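Local coordinates for tudor and KH domain-containing protein homolog (Drosophila melanogaster, PDB 5YGB) that probably recruits Piwi-family proteins to the piRNA biogenesis machinery, its extended Tudor domain binding the N-terminus of Piwi whether or not that tail is arginine-methylated, at residues P4-F18 / F150-A164. The protein carries 1 engineered substitution. Sequence-based numbering, arbitrary orientation.
Sequences PMEVYVSAVASPTKF and FEELTEVAHWRKLIA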
loop_
_atom_site.group_PDB
_atom_site.type_symbol
_atom_site.label_atom_id
_atom_site.label_comp_id
_atom_site.label_asym_id
_atom_site.label_seq_id
_atom_site.Cartn_x
_atom_site.Cartn_y
_atom_site.Cartn_z
ATOM N N PRO A 4 -7.449 13.960 -14.308
ATOM C CA PRO A 4 -6.112 13.525 -13.895
ATOM C C PRO A 4 -5.846 13.937 -12.455
ATOM O O PRO A 4 -6.414 14.914 -11.962
ATOM C CB PRO A 4 -5.179 14.261 -14.861
ATOM C CG PRO A 4 -5.976 15.468 -15.292
ATOM C CD PRO A 4 -7.398 14.982 -15.366
ATOM N N MET A 5 -4.984 13.192 -11.776
ATOM C CA MET A 5 -4.651 13.495 -10.392
ATOM C C MET A 5 -3.168 13.262 -10.154
ATOM O O MET A 5 -2.581 12.334 -10.714
ATOM C CB MET A 5 -5.502 12.651 -9.432
ATOM C CG MET A 5 -5.457 11.162 -9.711
ATOM S SD MET A 5 -6.759 10.195 -8.871
ATOM C CE MET A 5 -6.408 8.564 -9.542
ATOM N N GLU A 6 -2.563 14.110 -9.329
ATOM C CA GLU A 6 -1.163 13.944 -8.940
ATOM C C GLU A 6 -1.074 12.877 -7.867
ATOM O O GLU A 6 -1.800 12.931 -6.880
ATOM C CB GLU A 6 -0.561 15.262 -8.429
ATOM C CG GLU A 6 -0.595 16.416 -9.432
ATOM C CD GLU A 6 0.176 17.622 -8.947
ATOM O OE1 GLU A 6 0.215 17.856 -7.722
ATOM O OE2 GLU A 6 0.750 18.340 -9.795
ATOM N N VAL A 7 -0.201 11.894 -8.070
ATOM C CA VAL A 7 -0.068 10.789 -7.117
ATOM C C VAL A 7 1.379 10.387 -6.876
ATOM O O VAL A 7 2.279 10.699 -7.668
ATOM C CB VAL A 7 -0.822 9.517 -7.590
ATOM C CG1 VAL A 7 -2.306 9.802 -7.849
ATOM C CG2 VAL A 7 -0.134 8.904 -8.817
ATOM N N TYR A 8 1.588 9.682 -5.772
ATOM C CA TYR A 8 2.800 8.897 -5.566
ATOM C C TYR A 8 2.434 7.433 -5.651
ATOM O O TYR A 8 1.392 7.042 -5.128
ATOM C CB TYR A 8 3.410 9.128 -4.188
ATOM C CG TYR A 8 3.820 10.535 -3.846
ATOM C CD1 TYR A 8 4.708 11.241 -4.650
ATOM C CD2 TYR A 8 3.349 11.142 -2.695
ATOM C CE1 TYR A 8 5.094 12.512 -4.327
ATOM C CE2 TYR A 8 3.738 12.427 -2.354
ATOM C CZ TYR A 8 4.611 13.100 -3.179
ATOM O OH TYR A 8 4.998 14.380 -2.853
ATOM N N VAL A 9 3.297 6.611 -6.235
ATOM C CA VAL A 9 3.175 5.162 -6.078
ATOM C C VAL A 9 3.909 4.782 -4.790
ATOM O O VAL A 9 5.117 4.997 -4.666
ATOM C CB VAL A 9 3.734 4.416 -7.288
ATOM C CG1 VAL A 9 3.794 2.929 -6.996
ATOM C CG2 VAL A 9 2.865 4.700 -8.502
ATOM N N SER A 10 3.173 4.268 -3.809
ATOM C CA SER A 10 3.719 4.055 -2.467
ATOM C C SER A 10 4.151 2.612 -2.218
ATOM O O SER A 10 4.971 2.364 -1.340
ATOM C CB SER A 10 2.703 4.477 -1.392
ATOM O OG SER A 10 1.418 3.919 -1.634
ATOM N N ALA A 11 3.595 1.666 -2.968
ATOM C CA ALA A 11 3.984 0.268 -2.843
ATOM C C ALA A 11 3.667 -0.438 -4.144
ATOM O O ALA A 11 2.708 -0.079 -4.829
ATOM C CB ALA A 11 3.262 -0.406 -1.662
ATOM N N VAL A 12 4.462 -1.449 -4.474
ATOM C CA VAL A 12 4.283 -2.236 -5.689
ATOM C C VAL A 12 4.401 -3.722 -5.416
ATOM O O VAL A 12 5.381 -4.173 -4.820
ATOM C CB VAL A 12 5.331 -1.868 -6.755
ATOM C CG1 VAL A 12 5.298 -2.863 -7.919
ATOM C CG2 VAL A 12 5.146 -0.432 -7.255
ATOM N N ALA A 13 3.404 -4.480 -5.857
ATOM C CA ALA A 13 3.553 -5.929 -6.010
ATOM C C ALA A 13 3.890 -6.261 -7.466
ATOM O O ALA A 13 4.799 -7.041 -7.745
ATOM C CB ALA A 13 2.301 -6.647 -5.576
ATOM N N SER A 14 3.149 -5.661 -8.395
ATOM C CA SER A 14 3.388 -5.864 -9.821
ATOM C C SER A 14 2.741 -4.716 -10.590
ATOM O O SER A 14 2.063 -3.894 -9.980
ATOM C CB SER A 14 2.819 -7.218 -10.275
ATOM O OG SER A 14 1.449 -7.096 -10.612
ATOM N N PRO A 15 2.942 -4.650 -11.924
ATOM C CA PRO A 15 2.234 -3.597 -12.672
ATOM C C PRO A 15 0.715 -3.702 -12.579
ATOM O O PRO A 15 0.036 -2.710 -12.839
ATOM C CB PRO A 15 2.700 -3.816 -14.120
ATOM C CG PRO A 15 4.038 -4.486 -13.986
ATOM C CD PRO A 15 3.887 -5.387 -12.788
ATOM N N THR A 16 0.186 -4.869 -12.219
ATOM C CA THR A 16 -1.260 -4.995 -12.069
ATOM C C THR A 16 -1.691 -5.122 -10.605
ATOM O O THR A 16 -2.837 -5.459 -10.310
ATOM C CB THR A 16 -1.818 -6.173 -12.918
ATOM O OG1 THR A 16 -1.023 -7.348 -12.723
ATOM C CG2 THR A 16 -1.790 -5.801 -14.391
ATOM N N LYS A 17 -0.780 -4.792 -9.692
ATOM C CA LYS A 17 -1.130 -4.672 -8.284
ATOM C C LYS A 17 -0.167 -3.717 -7.587
ATOM O O LYS A 17 0.939 -4.091 -7.222
ATOM C CB LYS A 17 -1.125 -6.040 -7.594
ATOM C CG LYS A 17 -1.607 -5.985 -6.148
ATOM C CD LYS A 17 -1.647 -7.373 -5.518
ATOM C CE LYS A 17 -2.301 -7.324 -4.150
ATOM N NZ LYS A 17 -2.426 -8.680 -3.541
ATOM N N PHE A 18 -0.589 -2.467 -7.437
ATOM C CA PHE A 18 0.228 -1.476 -6.754
ATOM C C PHE A 18 -0.691 -0.485 -6.056
ATOM O O PHE A 18 -1.909 -0.536 -6.218
ATOM C CB PHE A 18 1.196 -0.773 -7.729
ATOM C CG PHE A 18 0.521 -0.017 -8.851
ATOM C CD1 PHE A 18 0.211 -0.646 -10.051
ATOM C CD2 PHE A 18 0.205 1.325 -8.705
ATOM C CE1 PHE A 18 -0.407 0.050 -11.070
ATOM C CE2 PHE A 18 -0.403 2.025 -9.736
ATOM C CZ PHE A 18 -0.702 1.380 -10.917
ATOM N N PHE A 150 8.879 -1.520 -13.685
ATOM C CA PHE A 150 7.760 -0.724 -13.194
ATOM C C PHE A 150 8.132 0.011 -11.893
ATOM O O PHE A 150 7.776 1.177 -11.702
ATOM C CB PHE A 150 6.525 -1.612 -12.997
ATOM C CG PHE A 150 5.297 -0.858 -12.588
ATOM C CD1 PHE A 150 4.636 -0.042 -13.497
ATOM C CD2 PHE A 150 4.813 -0.946 -11.293
ATOM C CE1 PHE A 150 3.491 0.664 -13.127
ATOM C CE2 PHE A 150 3.674 -0.230 -10.908
ATOM C CZ PHE A 150 3.009 0.573 -11.832
ATOM N N GLU A 151 8.845 -0.660 -10.998
ATOM C CA GLU A 151 9.340 -0.009 -9.788
ATOM C C GLU A 151 10.249 1.167 -10.128
ATOM O O GLU A 151 10.177 2.214 -9.485
ATOM C CB GLU A 151 10.082 -1.014 -8.905
ATOM C CG GLU A 151 9.146 -2.029 -8.261
ATOM C CD GLU A 151 9.872 -3.134 -7.520
ATOM O OE1 GLU A 151 10.977 -3.517 -7.954
ATOM O OE2 GLU A 151 9.329 -3.620 -6.509
ATOM N N GLU A 152 11.103 0.990 -11.135
ATOM C CA GLU A 152 12.004 2.052 -11.582
ATOM C C GLU A 152 11.259 3.241 -12.177
ATOM O O GLU A 152 11.547 4.396 -11.838
ATOM C CB GLU A 152 12.990 1.506 -12.621
ATOM C CG GLU A 152 13.991 0.494 -12.084
ATOM C CD GLU A 152 14.906 -0.051 -13.172
ATOM O OE1 GLU A 152 14.645 -1.168 -13.675
ATOM O OE2 GLU A 152 15.885 0.640 -13.527
ATOM N N LEU A 153 10.318 2.974 -13.077
ATOM C CA LEU A 153 9.599 4.052 -13.741
ATOM C C LEU A 153 8.728 4.839 -12.757
ATOM O O LEU A 153 8.541 6.051 -12.900
ATOM C CB LEU A 153 8.735 3.503 -14.872
ATOM C CG LEU A 153 9.505 2.905 -16.058
ATOM C CD1 LEU A 153 8.546 2.277 -17.067
ATOM C CD2 LEU A 153 10.383 3.962 -16.722
ATOM N N THR A 154 8.200 4.154 -11.749
ATOM C CA THR A 154 7.371 4.832 -10.758
ATOM C C THR A 154 8.185 5.391 -9.597
ATOM O O THR A 154 7.665 6.184 -8.817
ATOM C CB THR A 154 6.289 3.897 -10.173
ATOM O OG1 THR A 154 6.904 2.776 -9.528
ATOM C CG2 THR A 154 5.335 3.410 -11.258
ATOM N N GLU A 155 9.454 4.983 -9.498
ATOM C CA GLU A 155 10.309 5.244 -8.335
ATOM C C GLU A 155 9.539 5.060 -7.028
ATOM O O GLU A 155 9.519 5.939 -6.153
ATOM C CB GLU A 155 10.927 6.642 -8.395
ATOM C CG GLU A 155 12.289 6.689 -7.702
ATOM C CD GLU A 155 12.839 8.089 -7.531
ATOM O OE1 GLU A 155 12.344 9.020 -8.201
ATOM O OE2 GLU A 155 13.776 8.252 -6.721
ATOM N N VAL A 156 8.931 3.888 -6.905
ATOM C CA VAL A 156 8.080 3.559 -5.780
ATOM C C VAL A 156 8.740 3.910 -4.451
ATOM O O VAL A 156 9.929 3.640 -4.242
ATOM C CB VAL A 156 7.688 2.060 -5.804
ATOM C CG1 VAL A 156 8.912 1.169 -5.962
ATOM C CG2 VAL A 156 6.893 1.699 -4.554
ATOM N N ALA A 157 7.955 4.565 -3.594
ATOM C CA ALA A 157 8.297 4.901 -2.204
ATOM C C ALA A 157 9.294 6.055 -2.061
ATOM O O ALA A 157 9.707 6.369 -0.942
ATOM C CB ALA A 157 8.816 3.653 -1.458
ATOM N N HIS A 158 9.655 6.711 -3.160
ATOM C CA HIS A 158 10.629 7.811 -3.100
ATOM C C HIS A 158 10.040 9.157 -3.494
ATOM O O HIS A 158 10.768 10.059 -3.926
ATOM C CB HIS A 158 11.841 7.493 -3.969
ATOM C CG HIS A 158 12.697 6.412 -3.409
ATOM N ND1 HIS A 158 12.717 5.125 -3.921
ATOM C CD2 HIS A 158 13.565 6.406 -2.368
ATOM C CE1 HIS A 158 13.554 4.391 -3.224
ATOM N NE2 HIS A 158 14.085 5.139 -2.273
ATOM N N TRP A 159 8.729 9.296 -3.316
ATOM C CA TRP A 159 8.054 10.581 -3.473
ATOM C C TRP A 159 8.206 11.164 -4.873
ATOM O O TRP A 159 8.419 12.370 -5.031
ATOM C CB TRP A 159 8.580 11.597 -2.436
ATOM C CG TRP A 159 8.609 11.061 -1.030
ATOM C CD1 TRP A 159 9.701 10.604 -0.338
ATOM C CD2 TRP A 159 7.491 10.911 -0.161
ATOM N NE1 TRP A 159 9.324 10.189 0.915
ATOM C CE2 TRP A 159 7.973 10.365 1.050
ATOM C CE3 TRP A 159 6.128 11.181 -0.283
ATOM C CZ2 TRP A 159 7.135 10.085 2.124
ATOM C CZ3 TRP A 159 5.300 10.905 0.785
ATOM C CH2 TRP A 159 5.805 10.364 1.976
ATOM N N ARG A 160 8.084 10.319 -5.892
ATOM C CA ARG A 160 8.112 10.786 -7.273
ATOM C C ARG A 160 6.709 11.098 -7.774
ATOM O O ARG A 160 5.864 10.200 -7.889
ATOM C CB ARG A 160 8.763 9.750 -8.189
ATOM C CG ARG A 160 8.690 10.150 -9.667
ATOM C CD ARG A 160 9.585 9.296 -10.540
ATOM N NE ARG A 160 10.989 9.568 -10.254
ATOM C CZ ARG A 160 11.663 10.608 -10.735
ATOM N NH1 ARG A 160 11.066 11.475 -11.544
ATOM N NH2 ARG A 160 12.937 10.781 -10.410
ATOM N N LYS A 161 6.447 12.362 -8.090
ATOM C CA LYS A 161 5.139 12.720 -8.609
ATOM C C LYS A 161 4.858 12.092 -9.966
ATOM O O LYS A 161 5.676 12.163 -10.889
ATOM C CB LYS A 161 4.985 14.236 -8.716
ATOM C CG LYS A 161 3.754 14.627 -9.518
ATOM C CD LYS A 161 3.383 16.082 -9.337
ATOM C CE LYS A 161 4.448 16.981 -9.882
ATOM N NZ LYS A 161 4.071 18.404 -9.652
ATOM N N LEU A 162 3.688 11.472 -10.074
ATOM C CA LEU A 162 3.156 10.970 -11.332
ATOM C C LEU A 162 1.774 11.567 -11.540
ATOM O O LEU A 162 1.129 11.992 -10.579
ATOM C CB LEU A 162 3.059 9.437 -11.330
ATOM C CG LEU A 162 4.357 8.672 -11.123
ATOM C CD1 LEU A 162 4.060 7.178 -11.078
ATOM C CD2 LEU A 162 5.358 8.974 -12.224
ATOM N N ILE A 163 1.317 11.590 -12.786
ATOM C CA ILE A 163 -0.055 11.971 -13.107
ATOM C C ILE A 163 -0.830 10.709 -13.444
ATOM O O ILE A 163 -0.465 9.982 -14.372
ATOM C CB ILE A 163 -0.138 12.947 -14.297
ATOM C CG1 ILE A 163 0.717 14.188 -14.043
ATOM C CG2 ILE A 163 -1.590 13.324 -14.572
ATOM C CD1 ILE A 163 0.371 14.923 -12.757
ATOM N N ALA A 164 -1.883 10.441 -12.676
ATOM C CA ALA A 164 -2.705 9.254 -12.863
ATOM C C ALA A 164 -4.081 9.624 -13.380
ATOM O O ALA A 164 -4.603 10.695 -13.068
ATOM C CB ALA A 164 -2.835 8.483 -11.557
HETATM O O HOH W 1 2.672 18.696 -7.069
HETATM O O HOH W 2 5.512 7.537 -7.761
HETATM O O HOH W 3 7.247 7.536 -5.611
HETATM O O HOH W 4 6.555 7.490 -2.849
HETATM O O HOH W 5 7.949 -5.299 -5.241
#
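The Phe150 ring lies between Pro15 CA and Thr154 CG2, and its far end meets Phe18. Pro15 CA sits over the centre of the Phe150 ring in a CH-pi contact, 4.0 Å from its centroid. Thr154 CG2 lies on the opposite face of that ring. The Phe150 tip meets Phe18 obliquely, CZ to CD1 at 3.5 Å, with the planes at 53°. The CG of Phe150 stands opposite its own backbone N (chi1 -176°), which carries the ring off helix 144-154 toward Val12, Pro15 and Phe18. Val12 CG1 touches the ring edge, while its other methyl, CG2, packs on Val156 CB. Val9 continues this apolar row against Thr154 and Leu162 CD1.

Beyond it the backbones pair as antiparallel strands. Met5 with Ala164 and Val7 with Leu162 are hydrogen-bonded pairs; Glu6 with Ile163 is a non-hydrogen-bonded pair. Strands 5-12 and 162-171, the first and last of a five-stranded sheet, pair here in the SN-like part of the extended Tudor domain, in which residues both before and after the Tudor core take part. Past Val7 the direct strand pairing stops, and water 2 bridges, accepting from Val9 N at 2.8 Å and lying near the carbonyls of Thr154 and Arg160. Val9 O then takes Ala157 N at 3.1 Å, within the type II turn from Glu155 to His158.

On the sheet face bearing Glu6, Trp159 sets its edge against one face of the Tyr8 ring, CE3 to CE2 at 3.4 Å, planes at 88°. Lys161 bends at its third torsion and brings NZ to Glu6 OE2 in a weak salt bridge; water 1 links NZ to Glu6 OE1. Strand 188-195 is the next strand of the sheet, beside 162-171, and its Leu194 touches Phe18 and Ala164.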